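PDB 4QRN: 5-Carboxyvanillate Decarboxylase from Novosphingobium aromaticivorans, which probably catalyses the metal-dependent removal of a carboxyl group from 5-carboxyvanillate. Local coordinates for residues 362-365 with 366-370; 342-345 with 346-349. All coordinates share one frame; numbering follows the deposited sequence.

Overall arrangement
Following the chain from its N terminus, the two contacts come late and in series: contact 2 (342-345 with 346-349) is complete before contact 1 (362-365 with 366-370) begins. Each joins adjacent segments of one helix, so neither closes a long loop, and they neither nest nor cross. Contact 2 takes in the N-cap and nearly all of helix 343-350, and contact 1 the last turns of helix 356-370, the next helix in the chain. Their centres lie about 19 Å apart, yet the helices touch where Phe363 CZ meets Met349 CB at 3.6 Å. Contact 1 packs against strands 38-44 and 331-332, whereas contact 2 reaches the second subunit.

Contact 1: 362-365 with 366-370; sequences FFQT and NAEKW
Gln364 and Glu368, one helical turn apart, meet through both backbone, Glu368 N to Gln364 O at 3.1 Å, and side chain. In Glu368, CB lies 3.7 Å from Thr365 O, and CG rests against Gln364 O at 3.4 Å. With CG anti to the carbonyl carbon (chi1 -73°) and the chain extended beyond it, the carboxylate is carried back along the helix to the Gln364 amide. There CD passes the Gln364 CG methylene, and at the tip OE1 accepts from Gln364 NE2 at 3.1 Å, on its syn side but 32° out of the carboxylate plane. OE2 takes a weaker, more bent bond from the same nitrogen. The amide and carboxylate planes stand 80° apart, so the forked contact is not coplanar. Thr365 CG2 also approaches Glu368 OE1, at 3.6 Å.

Beside the wider pi-type turn at 362-365, one water lies within bonding distance of Phe362 O and accepts from Ala367 N at 2.8 Å. Another joins Thr365 OG1 to Asn366 OD1. The i to i+4 pattern continues with Lys369 N to Thr365 O, 3.0 Å.

Gln364 OE1 accepts from Leu36 N, and Asn366 ND2 donates to the carbonyls of Glu328 and Val331. In this amidohydrolase-type barrel, the C-terminal helix 356-370 packs where first and last strands meet: Ala367 touches Ile38 and Thr40 of 38-44 and Met332 of 331-332.

Contact 2: 342-345 with 346-349; sequences VADE and VRAM
Asp344 and Arg347 form an i to i+3 salt bridge on the first turn of helix 343-350, just after the N-cap residue Val342. Arg347 NH1 donates to Asp344 OD1 at 2.9 Å, with an N-H...O angle of 138°. The oxygen lies at the edge of the guanidinium, near its plane, whereas the nitrogen comes from above the carboxylate plane, consistent with planes 69° apart. The Ala343 methyl adds an oblique contact, its CB 3.5 Å from Arg347 NH1.

The torsions of Arg347 explain this reach: CG stands anti to the carbonyl carbon (chi1 -62°) and the chain runs extended to NE, passing Ala343 O with CG at 3.5 Å. Beneath the pair, the backbone sets the spacing through i to i+4 bonds from Arg347 N to Ala343 O and from Ala348 N to Asp344 O. At the start of the helix Val342 O accepts from Glu345 N, and more weakly from Val346 N at 3.5 Å.

Farther out, Arg347 NH2 donates to Gln25 O, giving the guanidinium a further anchor. Glu345 extends instead to the dimer interface, where its OE2 bonds both Gln340 NE2 and the Tyr273 hydroxyl of the second subunit; Tyr277 of that subunit packs on Val342 and Glu345. Val346 packs on Arg37, Tyr333 and Met335 in the same chain. One turn on, Met349 N donates to Glu345 O at 3.0 Å, and Met349 CG lies 3.2 Å from that same oxygen.

Contact 1: 362-365 with 366-370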
loop_
_atom_site.group_PDB
_atom_site.type_symbol
_atom_site.label_atom_id
_atom_site.label_comp_id
_atom_site.label_asym_id
_atom_site.label_seq_id
_atom_site.Cartn_x
_atom_site.Cartn_y
_atom_site.Cartn_z
ATOM N N PHE A 362 21.799 -3.676 11.301
ATOM C CA PHE A 362 20.862 -2.678 10.795
ATOM C C PHE A 362 21.574 -1.395 10.359
ATOM O O PHE A 362 21.327 -0.884 9.267
ATOM C CB PHE A 362 19.821 -2.415 11.894
ATOM C CG PHE A 362 18.863 -1.295 11.577
ATOM C CD1 PHE A 362 17.892 -1.437 10.584
ATOM C CD2 PHE A 362 18.906 -0.098 12.277
ATOM C CE1 PHE A 362 17.003 -0.401 10.298
ATOM C CE2 PHE A 362 18.011 0.939 11.991
ATOM C CZ PHE A 362 17.064 0.769 11.013
ATOM N N PHE A 363 22.458 -0.864 11.197
ATOM C CA PHE A 363 23.105 0.408 10.895
ATOM C C PHE A 363 24.286 0.316 9.949
ATOM O O PHE A 363 24.582 1.276 9.244
ATOM C CB PHE A 363 23.587 1.094 12.177
ATOM C CG PHE A 363 22.560 1.992 12.831
ATOM C CD1 PHE A 363 22.226 3.208 12.255
ATOM C CD2 PHE A 363 21.993 1.657 14.060
ATOM C CE1 PHE A 363 21.364 4.101 12.902
ATOM C CE2 PHE A 363 21.095 2.525 14.694
ATOM C CZ PHE A 363 20.807 3.748 14.114
ATOM N N GLN A 364 25.021 -0.801 10.001
ATOM C CA GLN A 364 26.342 -0.875 9.365
ATOM C C GLN A 364 26.551 -2.105 8.506
ATOM O O GLN A 364 26.833 -1.985 7.321
ATOM C CB GLN A 364 27.440 -0.835 10.432
ATOM C CG GLN A 364 28.837 -0.934 9.813
ATOM C CD GLN A 364 29.917 -1.131 10.855
ATOM O OE1 GLN A 364 29.793 -0.728 12.015
ATOM N NE2 GLN A 364 30.965 -1.822 10.464
ATOM N N THR A 365 26.526 -3.303 9.097
ATOM C CA THR A 365 27.138 -4.417 8.383
ATOM C C THR A 365 26.264 -5.007 7.291
ATOM O O THR A 365 26.808 -5.589 6.347
ATOM C CB THR A 365 27.671 -5.503 9.330
ATOM O OG1 THR A 365 26.599 -6.042 10.089
ATOM C CG2 THR A 365 28.723 -4.921 10.277
ATOM N N ASN A 366 24.943 -4.853 7.365
ATOM C CA ASN A 366 24.140 -5.262 6.224
ATOM C C ASN A 366 24.488 -4.429 4.990
ATOM O O ASN A 366 24.736 -4.983 3.926
ATOM C CB ASN A 366 22.656 -5.157 6.540
ATOM C CG ASN A 366 22.176 -6.207 7.556
ATOM O OD1 ASN A 366 22.851 -7.206 7.834
ATOM N ND2 ASN A 366 20.986 -5.979 8.094
ATOM N N ALA A 367 24.558 -3.110 5.151
ATOM C CA ALA A 367 24.926 -2.256 4.028
ATOM C C ALA A 367 26.320 -2.615 3.518
ATOM O O ALA A 367 26.554 -2.645 2.313
ATOM C CB ALA A 367 24.873 -0.796 4.454
ATOM N N GLU A 368 27.262 -2.880 4.423
ATOM C CA GLU A 368 28.612 -3.219 3.960
ATOM C C GLU A 368 28.575 -4.479 3.098
ATOM O O GLU A 368 29.299 -4.559 2.101
ATOM C CB GLU A 368 29.550 -3.405 5.145
ATOM C CG GLU A 368 29.894 -2.088 5.802
ATOM C CD GLU A 368 30.731 -2.193 7.052
ATOM O OE1 GLU A 368 30.698 -3.217 7.764
ATOM O OE2 GLU A 368 31.391 -1.179 7.361
ATOM N N LYS A 369 27.740 -5.458 3.462
ATOM C CA LYS A 369 27.622 -6.664 2.662
ATOM C C LYS A 369 26.926 -6.388 1.327
ATOM O O LYS A 369 27.479 -6.707 0.259
ATOM C CB LYS A 369 26.848 -7.738 3.430
ATOM C CG LYS A 369 26.583 -8.978 2.572
ATOM C CD LYS A 369 25.963 -10.113 3.335
ATOM C CE LYS A 369 25.688 -11.275 2.395
ATOM N NZ LYS A 369 25.157 -12.469 3.113
ATOM N N TRP A 370 25.714 -5.835 1.366
ATOM C CA TRP A 370 24.909 -5.798 0.152
ATOM C C TRP A 370 25.380 -4.768 -0.869
ATOM O O TRP A 370 25.148 -4.941 -2.067
ATOM C CB TRP A 370 23.431 -5.570 0.492
ATOM C CG TRP A 370 22.901 -6.642 1.365
ATOM C CD1 TRP A 370 22.424 -6.489 2.647
ATOM C CD2 TRP A 370 22.824 -8.053 1.090
ATOM N NE1 TRP A 370 22.046 -7.697 3.165
ATOM C CE2 TRP A 370 22.281 -8.668 2.240
ATOM C CE3 TRP A 370 23.111 -8.856 -0.028
ATOM C CZ2 TRP A 370 22.044 -10.034 2.316
ATOM C CZ3 TRP A 370 22.873 -10.221 0.056
ATOM C CH2 TRP A 370 22.345 -10.791 1.225
HETATM O O HOH W 1 23.223 -1.824 7.252
HETATM O O HOH W 2 25.420 -7.873 8.502
#

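Contact 2: 342-345 with 346-349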
loop_
_atom_site.group_PDB
_atom_site.type_symbol
_atom_site.label_atom_id
_atom_site.label_comp_id
_atom_site.label_asym_id
_atom_site.label_seq_id
_atom_site.Cartn_x
_atom_site.Cartn_y
_atom_site.Cartn_z
ATOM N N VAL A 342 16.165 14.321 10.385
ATOM C CA VAL A 342 15.604 14.498 11.725
ATOM C C VAL A 342 16.517 13.859 12.752
ATOM O O VAL A 342 16.579 12.643 12.885
ATOM C CB VAL A 342 14.190 13.871 11.839
ATOM C CG1 VAL A 342 13.577 14.248 13.175
ATOM C CG2 VAL A 342 13.293 14.269 10.645
ATOM N N ALA A 343 17.251 14.690 13.489
ATOM C CA ALA A 343 18.176 14.165 14.494
ATOM C C ALA A 343 17.448 13.245 15.477
ATOM O O ALA A 343 18.002 12.214 15.904
ATOM C CB ALA A 343 18.874 15.323 15.224
ATOM N N ASP A 344 16.234 13.611 15.881
ATOM C CA ASP A 344 15.520 12.772 16.842
ATOM C C ASP A 344 15.230 11.379 16.292
ATOM O O ASP A 344 15.090 10.441 17.079
ATOM C CB ASP A 344 14.213 13.440 17.287
ATOM C CG ASP A 344 14.414 14.505 18.331
ATOM O OD1 ASP A 344 15.456 14.530 19.005
ATOM O OD2 ASP A 344 13.475 15.292 18.509
ATOM N N GLU A 345 15.116 11.214 14.978
ATOM C CA GLU A 345 14.925 9.868 14.418
ATOM C C GLU A 345 16.177 9.030 14.635
ATOM O O GLU A 345 16.063 7.855 14.969
ATOM C CB GLU A 345 14.545 9.945 12.939
ATOM C CG GLU A 345 13.129 10.428 12.751
ATOM C CD GLU A 345 12.647 10.443 11.308
ATOM O OE1 GLU A 345 13.462 10.271 10.370
ATOM O OE2 GLU A 345 11.415 10.629 11.148
ATOM N N VAL A 346 17.349 9.614 14.420
ATOM C CA VAL A 346 18.576 8.873 14.650
ATOM C C VAL A 346 18.640 8.448 16.118
ATOM O O VAL A 346 18.995 7.316 16.427
ATOM C CB VAL A 346 19.832 9.683 14.256
ATOM C CG1 VAL A 346 21.066 8.802 14.389
ATOM C CG2 VAL A 346 19.708 10.210 12.819
ATOM N N ARG A 347 18.287 9.356 17.040
ATOM C CA ARG A 347 18.303 9.022 18.452
ATOM C C ARG A 347 17.367 7.864 18.758
ATOM O O ARG A 347 17.700 6.972 19.560
ATOM C CB ARG A 347 17.949 10.245 19.301
ATOM C CG ARG A 347 18.938 11.359 19.138
ATOM C CD ARG A 347 18.677 12.545 20.101
ATOM N NE ARG A 347 19.670 13.597 19.835
ATOM C CZ ARG A 347 19.448 14.703 19.123
ATOM N NH1 ARG A 347 18.245 15.009 18.653
ATOM N NH2 ARG A 347 20.449 15.531 18.894
ATOM N N ALA A 348 16.179 7.884 18.182
ATOM C CA ALA A 348 15.232 6.804 18.432
ATOM C C ALA A 348 15.789 5.481 17.916
ATOM O O ALA A 348 15.661 4.442 18.573
ATOM C CB ALA A 348 13.891 7.107 17.787
ATOM N N MET A 349 16.392 5.503 16.739
ATOM C CA MET A 349 16.950 4.281 16.163
ATOM C C MET A 349 18.099 3.750 17.021
ATOM O O MET A 349 18.198 2.540 17.253
ATOM C CB MET A 349 17.383 4.521 14.705
ATOM C CG MET A 349 16.237 4.916 13.764
ATOM S SD MET A 349 14.957 3.646 13.611
ATOM C CE MET A 349 13.823 4.058 14.930
#